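Local coordinates for protein 6-pyruvoyl tetrahydrobiopterin synthase (Plasmodium vivax, PDB 3LX3) that belongs to the 6-pyruvoyl tetrahydropterin synthase family and, as an assembly of six subunits, binds zinc and 2-amino-1,5-dihydropteridine-4,6-dione, at residues A[25-36]-A[47-56]; A[154-164]-A[172-180]. One frame throughout, in Å; residues are numbered along the deposited sequence. Where two conformers were deposited one is given.

Contact 1 (A[25-36]-A[47-56]); sequences VESPLFSFNCAH and LHGHNYNVSL. With ZN (zinc ion), chain B.
His-36, His-48 and His-50 meet across two antiparallel strands and bind one zinc ion. Each gives NE2 to the metal, at 2.1 Å, and two waters also bind it. Glu-168 belongs to the same site. ND1 of His-36 bonds Ser-132 OG and ND1 of His-48 bonds Thr-46 O, which sets the turn of both rings. Tyr-52 OH lies over the face of the His-36 ring, 3.4 Å from His-36 CG, and its ring edge is turned to that face with planes at 77°. Packing is tight between Tyr-52 and its strand partner Phe-32. Tyr-52 CB rests over the centre of the Phe-32 ring, 3.4 Å from its centroid, while Val-54 CG2 meets the rim, 3.4 Å from Phe-32 CE2. By contrast, Ser-31, Asn-33, Asn-51 and Asn-53 are partly exposed, though a second subunit covers part of their face and its His-50 ND1 bonds Asn-51 OD1. In one of two conformers, Asn-53 ND2 bonds Ser-27 O at 2.9 Å, its CG lying anti to the backbone N (chi1 -172°). Phe-30 N bonds the same oxygen from the opposite face of its plane. Three NE2 atoms thus fix one side of the zinc, and waters take the remaining modelled positions.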
loop_
_atom_site.group_PDB
_atom_site.type_symbol
_atom_site.label_atom_id
_atom_site.label_comp_id
_atom_site.label_asym_id
_atom_site.label_seq_id
_atom_site.Cartn_x
_atom_site.Cartn_y
_atom_site.Cartn_z
ATOM N N VAL A 25 -7.258 10.578 10.198
ATOM C CA VAL A 25 -6.316 11.180 9.288
ATOM C C VAL A 25 -4.964 10.430 9.410
ATOM O O VAL A 25 -4.446 10.202 10.492
ATOM C CB VAL A 25 -6.117 12.720 9.490
ATOM C CG1 VAL A 25 -7.398 13.453 9.144
ATOM C CG2 VAL A 25 -5.612 13.063 10.886
ATOM N N GLU A 26 -4.447 10.032 8.239
ATOM C CA GLU A 26 -3.256 9.221 8.127
ATOM C C GLU A 26 -2.555 9.494 6.839
ATOM O O GLU A 26 -3.154 9.549 5.784
ATOM C CB GLU A 26 -3.589 7.724 8.263
ATOM C CG GLU A 26 -4.152 7.008 7.066
ATOM C CD GLU A 26 -4.700 5.620 7.434
ATOM O OE1 GLU A 26 -4.138 4.974 8.359
ATOM O OE2 GLU A 26 -5.719 5.204 6.824
ATOM N N SER A 27 -1.240 9.608 6.903
ATOM C CA SER A 27 -0.481 10.002 5.720
ATOM C C SER A 27 0.977 9.682 5.909
ATOM O O SER A 27 1.506 9.887 6.997
ATOM C CB SER A 27 -0.591 11.512 5.488
ATOM O OG SER A 27 -0.037 11.841 4.188
ATOM N N PRO A 28 1.651 9.231 4.839
ATOM C CA PRO A 28 3.114 9.163 4.958
ATOM C C PRO A 28 3.763 10.533 5.295
ATOM O O PRO A 28 4.927 10.576 5.744
ATOM C CB PRO A 28 3.567 8.625 3.581
ATOM C CG PRO A 28 2.421 8.800 2.681
ATOM C CD PRO A 28 1.173 8.764 3.518
ATOM N N LEU A 29 3.030 11.623 5.105
ATOM C CA LEU A 29 3.455 12.968 5.537
ATOM C C LEU A 29 3.562 13.230 7.032
ATOM O O LEU A 29 4.256 14.148 7.436
ATOM C CB LEU A 29 2.455 14.001 5.068
ATOM C CG LEU A 29 2.765 14.957 3.936
ATOM C CD1 LEU A 29 1.444 15.664 3.573
ATOM C CD2 LEU A 29 3.832 15.978 4.349
ATOM N N PHE A 30 2.779 12.510 7.833
ATOM C CA PHE A 30 2.694 12.693 9.289
ATOM C C PHE A 30 3.805 11.795 9.822
ATOM O O PHE A 30 3.574 10.758 10.501
ATOM C CB PHE A 30 1.362 12.226 9.874
ATOM C CG PHE A 30 0.166 12.860 9.261
ATOM C CD1 PHE A 30 0.283 13.979 8.444
ATOM C CD2 PHE A 30 -1.087 12.322 9.504
ATOM C CE1 PHE A 30 -0.831 14.545 7.876
ATOM C CE2 PHE A 30 -2.207 12.887 8.932
ATOM C CZ PHE A 30 -2.064 14.003 8.120
ATOM N N SER A 31 5.008 12.204 9.483
ATOM C CA SER A 31 6.211 11.420 9.740
ATOM C C SER A 31 7.237 12.223 10.515
ATOM O O SER A 31 7.324 13.458 10.375
ATOM C CB SER A 31 6.851 10.958 8.428
ATOM O OG SER A 31 7.199 12.060 7.604
ATOM N N PHE A 32 8.026 11.521 11.309
ATOM C CA PHE A 32 9.210 12.106 11.934
ATOM C C PHE A 32 10.327 11.100 11.813
ATOM O O PHE A 32 10.228 9.983 12.313
ATOM C CB PHE A 32 9.014 12.611 13.381
ATOM C CG PHE A 32 8.283 11.686 14.334
ATOM C CD1 PHE A 32 8.981 10.983 15.318
ATOM C CD2 PHE A 32 6.885 11.577 14.318
ATOM C CE1 PHE A 32 8.285 10.213 16.255
ATOM C CE2 PHE A 32 6.245 10.756 15.196
ATOM C CZ PHE A 32 6.938 10.079 16.161
ATOM N N ASN A 33 11.365 11.484 11.080
ATOM C CA ASN A 33 12.463 10.621 10.807
ATOM C C ASN A 33 13.563 10.904 11.805
ATOM O O ASN A 33 14.169 11.979 11.798
ATOM C CB ASN A 33 12.924 10.895 9.383
ATOM C CG ASN A 33 11.815 10.623 8.332
ATOM O OD1 ASN A 33 10.745 10.074 8.625
ATOM N ND2 ASN A 33 12.055 11.107 7.126
ATOM N N CYS A 34 13.724 9.963 12.738
ATOM C CA CYS A 34 14.463 10.202 13.962
ATOM C C CYS A 34 15.404 9.058 14.303
ATOM O O CYS A 34 15.172 7.896 13.922
ATOM C CB CYS A 34 13.516 10.396 15.163
ATOM S SG CYS A 34 12.592 11.943 15.075
ATOM N N ALA A 35 16.439 9.400 15.073
ATOM C CA ALA A 35 17.313 8.421 15.666
ATOM C C ALA A 35 16.875 8.155 17.122
ATOM O O ALA A 35 16.321 9.033 17.786
ATOM C CB ALA A 35 18.759 8.926 15.634
ATOM N N HIS A 36 17.133 6.941 17.615
ATOM C CA HIS A 36 16.819 6.603 18.988
ATOM C C HIS A 36 17.582 5.348 19.392
ATOM O O HIS A 36 18.163 4.680 18.549
ATOM C CB HIS A 36 15.293 6.445 19.185
ATOM C CG HIS A 36 14.764 5.059 18.974
ATOM N ND1 HIS A 36 13.987 4.431 19.928
ATOM C CD2 HIS A 36 14.839 4.213 17.923
ATOM C CE1 HIS A 36 13.623 3.243 19.466
ATOM N NE2 HIS A 36 14.138 3.069 18.258
ATOM N N LEU A 47 22.360 2.373 18.670
ATOM C CA LEU A 47 21.790 3.524 17.976
ATOM C C LEU A 47 21.311 3.185 16.580
ATOM O O LEU A 47 22.028 2.581 15.792
ATOM C CB LEU A 47 22.858 4.636 17.889
ATOM C CG LEU A 47 22.453 5.932 17.194
ATOM C CD1 LEU A 47 21.423 6.676 17.990
ATOM C CD2 LEU A 47 23.712 6.809 17.012
ATOM N N HIS A 48 20.087 3.604 16.275
ATOM C CA HIS A 48 19.529 3.414 14.945
ATOM C C HIS A 48 18.434 4.462 14.734
ATOM O O HIS A 48 18.456 5.493 15.373
ATOM C CB HIS A 48 19.039 1.956 14.802
ATOM C CG HIS A 48 17.913 1.630 15.722
ATOM N ND1 HIS A 48 18.084 1.410 17.080
ATOM C CD2 HIS A 48 16.594 1.563 15.494
ATOM C CE1 HIS A 48 16.900 1.228 17.640
ATOM N NE2 HIS A 48 15.962 1.307 16.696
ATOM N N GLY A 49 17.548 4.236 13.777
ATOM C CA GLY A 49 16.494 5.193 13.537
ATOM C C GLY A 49 15.385 4.584 12.732
ATOM O O GLY A 49 15.432 3.420 12.374
ATOM N N HIS A 50 14.370 5.417 12.513
ATOM C CA HIS A 50 13.091 5.068 11.902
ATOM C C HIS A 50 12.463 6.262 11.214
ATOM O O HIS A 50 12.653 7.404 11.620
ATOM C CB HIS A 50 12.121 4.637 12.979
ATOM C CG HIS A 50 12.570 3.459 13.781
ATOM N ND1 HIS A 50 12.714 2.201 13.236
ATOM C CD2 HIS A 50 12.926 3.351 15.081
ATOM C CE1 HIS A 50 13.138 1.375 14.173
ATOM N NE2 HIS A 50 13.269 2.043 15.308
ATOM N N ASN A 51 11.625 5.966 10.222
ATOM C CA ASN A 51 10.628 6.877 9.736
ATOM C C ASN A 51 9.383 6.619 10.554
ATOM O O ASN A 51 8.574 5.755 10.225
ATOM C CB ASN A 51 10.339 6.594 8.274
ATOM C CG ASN A 51 11.546 6.689 7.384
ATOM O OD1 ASN A 51 12.374 7.586 7.538
ATOM N ND2 ASN A 51 11.680 5.734 6.448
ATOM N N TYR A 52 9.227 7.314 11.671
ATOM C CA TYR A 52 8.032 7.152 12.469
ATOM C C TYR A 52 6.838 7.744 11.757
ATOM O O TYR A 52 6.945 8.771 11.083
ATOM C CB TYR A 52 8.173 7.863 13.802
ATOM C CG TYR A 52 9.111 7.234 14.831
ATOM C CD1 TYR A 52 8.651 6.305 15.739
ATOM C CD2 TYR A 52 10.456 7.567 14.887
ATOM C CE1 TYR A 52 9.479 5.752 16.742
ATOM C CE2 TYR A 52 11.285 7.003 15.841
ATOM C CZ TYR A 52 10.816 6.091 16.751
ATOM O OH TYR A 52 11.706 5.571 17.669
ATOM N N ASN A 53 5.676 7.128 11.920
ATOM C CA ASN A 53 4.447 7.637 11.335
ATOM C C ASN A 53 3.336 7.738 12.392
ATOM O O ASN A 53 3.268 6.908 13.288
ATOM C CB ASN A 53 3.996 6.671 10.257
ATOM C CG ASN A 53 2.859 7.208 9.481
ATOM O OD1 ASN A 53 1.707 6.826 9.717
ATOM N ND2 ASN A 53 3.140 8.161 8.632
ATOM N N VAL A 54 2.489 8.768 12.284
ATOM C CA VAL A 54 1.436 9.064 13.244
ATOM C C VAL A 54 0.139 9.136 12.502
ATOM O O VAL A 54 0.036 9.834 11.492
ATOM C CB VAL A 54 1.635 10.487 13.880
ATOM C CG1 VAL A 54 0.411 10.881 14.733
ATOM C CG2 VAL A 54 2.865 10.521 14.681
ATOM N N SER A 55 -0.877 8.473 13.050
ATOM C CA SER A 55 -2.246 8.729 12.632
ATOM C C SER A 55 -3.085 9.189 13.801
ATOM O O SER A 55 -2.820 8.855 14.941
ATOM C CB SER A 55 -2.868 7.535 11.957
ATOM O OG SER A 55 -3.034 6.488 12.865
ATOM N N LEU A 56 -4.139 9.939 13.501
ATOM C CA LEU A 56 -5.066 10.442 14.517
ATOM C C LEU A 56 -6.480 10.023 14.164
ATOM O O LEU A 56 -6.914 10.199 13.021
ATOM C CB LEU A 56 -4.994 11.977 14.591
ATOM C CG LEU A 56 -6.053 12.702 15.411
ATOM C CD1 LEU A 56 -5.879 12.416 16.901
ATOM C CD2 LEU A 56 -5.957 14.214 15.125
HETATM ZN ZN ZN B . 13.912 1.286 17.157
HETATM O O HOH W 1 -0.310 8.483 9.333
HETATM O O HOH W 2 14.051 0.195 18.888
HETATM O O HOH W 3 13.556 -0.717 16.370
#

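Contact 2 (A[154-164]-A[172-180]); sequences LKTRSVNYMEV and QKATVHRNI
This is a beta hairpin contact at the C-terminal end of the chain, where strand 172-179 is an edge strand of the sheet within the subunit. Strands 161-164 and 172-179 run antiparallel at 162°. Met-162 pairs with Arg-178, and Val-164 with Val-176, through two backbone bonds each. Tyr-161, Glu-163 and His-177 share the more exposed face. With CG anti to the backbone N (chi1 -179°), the Tyr-161 ring slants across toward strand 172-179 and reaches His-177. Tyr-161 CE1 lies 3.6 Å from His-177 CG, with the two rings oblique. Tyr-161 OH donates to Glu-163 OE1 at 2.7 Å, and OE1 accepts on its anti lone pair. Arg-59 makes a cation-pi contact with the Tyr-161 ring. Glu-163 OE2 forms a salt bridge with Arg-57 on the next strand. Glu-163 CG also packs on Thr-175 CG2, at 3.4 Å. At the chain end, Ile-180 CD1 fits among apolar groups of Leu-154, Val-159 and Met-162, and comes within 3.9 Å of Met-162 CG. The bent Lys-155 chain brings NZ to the terminal carboxylate, 2.8 Å from Ile-180 OXT, in a salt bridge. Ile-180 N bonds Asn-160 O from above the carbonyl plane. Past helix 151-156 the chain leaves helical geometry at Ser-158, in a Schellman motif. Residues 172-175 pair with a strand of a neighbouring subunit. Such edge-to-edge joining of sheets into a barrel is typical of the T-fold.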
loop_
_atom_site.group_PDB
_atom_site.type_symbol
_atom_site.label_atom_id
_atom_site.label_comp_id
_atom_site.label_asym_id
_atom_site.label_seq_id
_atom_site.Cartn_x
_atom_site.Cartn_y
_atom_site.Cartn_z
ATOM N N LEU A 154 -11.869 21.449 20.848
ATOM C CA LEU A 154 -12.364 20.092 20.584
ATOM C C LEU A 154 -13.764 19.918 21.196
ATOM O O LEU A 154 -14.669 19.346 20.567
ATOM C CB LEU A 154 -11.388 19.026 21.104
ATOM C CG LEU A 154 -10.093 18.867 20.292
ATOM C CD1 LEU A 154 -8.973 18.211 21.091
ATOM C CD2 LEU A 154 -10.364 18.040 19.073
ATOM N N LYS A 155 -13.946 20.403 22.398
ATOM C CA LYS A 155 -15.246 20.276 23.027
ATOM C C LYS A 155 -16.350 21.103 22.348
ATOM O O LYS A 155 -17.506 20.655 22.281
ATOM C CB LYS A 155 -15.139 20.518 24.527
ATOM C CG LYS A 155 -14.285 19.418 25.190
ATOM C CD LYS A 155 -14.373 19.360 26.704
ATOM C CE LYS A 155 -15.720 18.834 27.191
ATOM N NZ LYS A 155 -16.036 17.426 26.836
ATOM N N THR A 156 -16.013 22.274 21.800
ATOM C CA THR A 156 -16.993 23.042 21.009
ATOM C C THR A 156 -17.498 22.252 19.803
ATOM O O THR A 156 -18.622 22.454 19.325
ATOM C CB THR A 156 -16.471 24.448 20.512
ATOM O OG1 THR A 156 -15.490 24.324 19.461
ATOM C CG2 THR A 156 -15.954 25.291 21.653
ATOM N N ARG A 157 -16.637 21.389 19.267
ATOM C CA ARG A 157 -16.985 20.554 18.102
ATOM C C ARG A 157 -17.660 19.222 18.460
ATOM O O ARG A 157 -18.019 18.456 17.597
ATOM C CB ARG A 157 -15.734 20.270 17.264
ATOM C CG ARG A 157 -15.104 21.531 16.647
ATOM C CD ARG A 157 -16.043 22.277 15.686
ATOM N NE ARG A 157 -16.583 21.421 14.646
ATOM C CZ ARG A 157 -17.254 21.875 13.575
ATOM N NH1 ARG A 157 -17.425 23.188 13.370
ATOM N NH2 ARG A 157 -17.728 21.036 12.698
ATOM N N SER A 158 -17.822 18.980 19.765
ATOM C CA SER A 158 -18.442 17.765 20.325
ATOM C C SER A 158 -17.517 16.554 20.391
ATOM O O SER A 158 -17.963 15.442 20.666
ATOM C CB SER A 158 -19.758 17.382 19.659
ATOM O OG SER A 158 -19.606 16.676 18.475
ATOM N N VAL A 159 -16.227 16.751 20.134
ATOM C CA VAL A 159 -15.286 15.645 20.142
ATOM C C VAL A 159 -15.182 15.098 21.563
ATOM O O VAL A 159 -15.010 15.865 22.498
ATOM C CB VAL A 159 -13.910 16.071 19.616
ATOM C CG1 VAL A 159 -12.877 14.920 19.749
ATOM C CG2 VAL A 159 -14.033 16.456 18.141
ATOM N N ASN A 160 -15.341 13.784 21.710
ATOM C CA ASN A 160 -15.208 13.143 23.021
ATOM C C ASN A 160 -14.181 12.010 23.133
ATOM O O ASN A 160 -14.089 11.331 24.160
ATOM C CB ASN A 160 -16.546 12.693 23.574
ATOM C CG ASN A 160 -17.141 11.526 22.845
ATOM O OD1 ASN A 160 -16.590 10.992 21.914
ATOM N ND2 ASN A 160 -18.281 11.076 23.346
ATOM N N TYR A 161 -13.393 11.840 22.072
ATOM C CA TYR A 161 -12.421 10.757 22.020
ATOM C C TYR A 161 -11.320 11.119 21.051
ATOM O O TYR A 161 -11.595 11.550 19.925
ATOM C CB TYR A 161 -13.116 9.498 21.531
ATOM C CG TYR A 161 -12.252 8.265 21.433
ATOM C CD1 TYR A 161 -12.028 7.459 22.551
ATOM C CD2 TYR A 161 -11.699 7.887 20.234
ATOM C CE1 TYR A 161 -11.231 6.297 22.439
ATOM C CE2 TYR A 161 -10.902 6.732 20.120
ATOM C CZ TYR A 161 -10.702 5.951 21.225
ATOM O OH TYR A 161 -9.915 4.826 21.178
ATOM N N MET A 162 -10.063 10.964 21.511
ATOM C CA MET A 162 -8.871 11.254 20.714
ATOM C C MET A 162 -7.954 10.051 20.835
ATOM O O MET A 162 -7.793 9.505 21.925
ATOM C CB MET A 162 -8.147 12.497 21.259
ATOM C CG MET A 162 -8.953 13.782 21.047
ATOM S SD MET A 162 -8.831 14.358 19.376
ATOM C CE MET A 162 -7.161 14.968 19.400
ATOM N N GLU A 163 -7.403 9.633 19.699
ATOM C CA GLU A 163 -6.585 8.411 19.652
ATOM C C GLU A 163 -5.458 8.572 18.643
ATOM O O GLU A 163 -5.669 8.960 17.494
ATOM C CB GLU A 163 -7.469 7.228 19.266
ATOM C CG GLU A 163 -6.747 5.916 19.029
ATOM C CD GLU A 163 -7.631 4.913 18.294
ATOM O OE1 GLU A 163 -8.585 4.415 18.920
ATOM O OE2 GLU A 163 -7.307 4.598 17.145
ATOM N N VAL A 164 -4.240 8.298 19.089
ATOM C CA VAL A 164 -3.058 8.333 18.261
ATOM C C VAL A 164 -2.461 6.945 18.083
ATOM O O VAL A 164 -2.371 6.164 19.042
ATOM C CB VAL A 164 -1.990 9.278 18.908
ATOM C CG1 VAL A 164 -0.590 9.017 18.459
ATOM C CG2 VAL A 164 -2.409 10.763 18.691
ATOM N N GLN A 172 4.869 -2.519 13.086
ATOM C CA GLN A 172 4.661 -2.516 14.522
ATOM C C GLN A 172 4.194 -1.162 15.030
ATOM O O GLN A 172 4.915 -0.154 14.897
ATOM C CB GLN A 172 5.899 -2.971 15.268
ATOM C CG GLN A 172 7.171 -2.367 14.889
ATOM C CD GLN A 172 8.365 -3.023 15.605
ATOM O OE1 GLN A 172 8.651 -4.201 15.414
ATOM N NE2 GLN A 172 9.066 -2.228 16.444
ATOM N N LYS A 173 2.968 -1.135 15.523
ATOM C CA LYS A 173 2.313 0.119 15.880
ATOM C C LYS A 173 1.793 0.046 17.304
ATOM O O LYS A 173 1.431 -1.034 17.819
ATOM C CB LYS A 173 1.108 0.345 14.961
ATOM C CG LYS A 173 1.431 0.260 13.483
ATOM C CD LYS A 173 0.210 0.629 12.675
ATOM C CE LYS A 173 0.564 0.554 11.191
ATOM N NZ LYS A 173 -0.529 1.044 10.343
ATOM N N ALA A 174 1.753 1.202 17.956
ATOM C CA ALA A 174 1.130 1.354 19.253
ATOM C C ALA A 174 0.091 2.449 19.189
ATOM O O ALA A 174 0.313 3.502 18.624
ATOM C CB ALA A 174 2.172 1.713 20.333
ATOM N N THR A 175 -1.053 2.175 19.822
ATOM C CA THR A 175 -2.211 3.065 19.839
ATOM C C THR A 175 -2.655 3.393 21.265
ATOM O O THR A 175 -2.845 2.491 22.129
ATOM C CB THR A 175 -3.388 2.420 19.095
ATOM O OG1 THR A 175 -2.965 2.198 17.752
ATOM C CG2 THR A 175 -4.602 3.325 19.085
ATOM N N VAL A 176 -2.814 4.699 21.538
ATOM C CA VAL A 176 -3.220 5.214 22.836
ATOM C C VAL A 176 -4.371 6.199 22.639
ATOM O O VAL A 176 -4.494 6.816 21.580
ATOM C CB VAL A 176 -2.024 5.868 23.591
ATOM C CG1 VAL A 176 -0.967 4.803 23.929
ATOM C CG2 VAL A 176 -1.444 7.008 22.789
ATOM N N HIS A 177 -5.211 6.342 23.658
ATOM C CA HIS A 177 -6.378 7.232 23.565
ATOM C C HIS A 177 -6.670 7.934 24.862
ATOM O O HIS A 177 -6.165 7.554 25.943
ATOM C CB HIS A 177 -7.633 6.455 23.121
ATOM C CG HIS A 177 -8.146 5.502 24.132
ATOM N ND1 HIS A 177 -7.916 4.143 24.063
ATOM C CD2 HIS A 177 -8.890 5.708 25.244
ATOM C CE1 HIS A 177 -8.501 3.555 25.098
ATOM N NE2 HIS A 177 -9.098 4.481 25.829
ATOM N N ARG A 178 -7.481 8.980 24.719
ATOM C CA ARG A 178 -8.041 9.712 25.832
ATOM C C ARG A 178 -9.498 10.011 25.527
ATOM O O ARG A 178 -9.873 10.470 24.458
ATOM C CB ARG A 178 -7.267 10.991 26.084
ATOM C CG ARG A 178 -7.554 11.605 27.448
ATOM C CD ARG A 178 -6.955 12.997 27.576
ATOM N NE ARG A 178 -5.492 13.003 27.470
ATOM C CZ ARG A 178 -4.750 14.115 27.444
ATOM N NH1 ARG A 178 -5.312 15.306 27.496
ATOM N NH2 ARG A 178 -3.444 14.010 27.342
ATOM N N ASN A 179 -10.328 9.787 26.545
ATOM C CA ASN A 179 -11.713 10.216 26.503
ATOM C C ASN A 179 -11.719 11.631 27.066
ATOM O O ASN A 179 -11.101 11.880 28.118
ATOM C CB ASN A 179 -12.548 9.306 27.397
ATOM C CG ASN A 179 -12.549 7.876 26.904
ATOM O OD1 ASN A 179 -13.116 7.573 25.857
ATOM N ND2 ASN A 179 -11.916 6.990 27.657
ATOM N N ILE A 180 -12.349 12.556 26.353
ATOM C CA ILE A 180 -12.321 13.948 26.740
ATOM C C ILE A 180 -13.741 14.514 26.824
ATOM O O ILE A 180 -14.691 13.810 26.438
ATOM C CB ILE A 180 -11.457 14.796 25.801
ATOM C CG1 ILE A 180 -11.981 14.761 24.356
ATOM C CG2 ILE A 180 -9.997 14.294 25.801
ATOM C CD1 ILE A 180 -11.338 15.789 23.426
ATOM O OXT ILE A 180 -13.926 15.655 27.295
HETATM O O HOH W 4 -15.323 8.877 24.740
#

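Both contacts belong to one antiparallel sheet, since strands 48-61 and 161-167 are neighbours in it. Leu-56 of contact 1 joins them directly: its CD1 packs on Met-162 and Val-164 of contact 2. Contact 1 is mostly buried and lies nearer the centre of the chain. Its chemistry is metal binding and aromatic packing. Contact 2 is only partly buried and includes an edge strand of the sheet within the subunit. It relies on a salt bridge to the chain end, a tyrosine-glutamate bond and a small apolar cluster. Each also meets other subunits through sheet pairing: Val-25 in contact 1 and residues 172-175 in contact 2. Their centres are 19 Å apart.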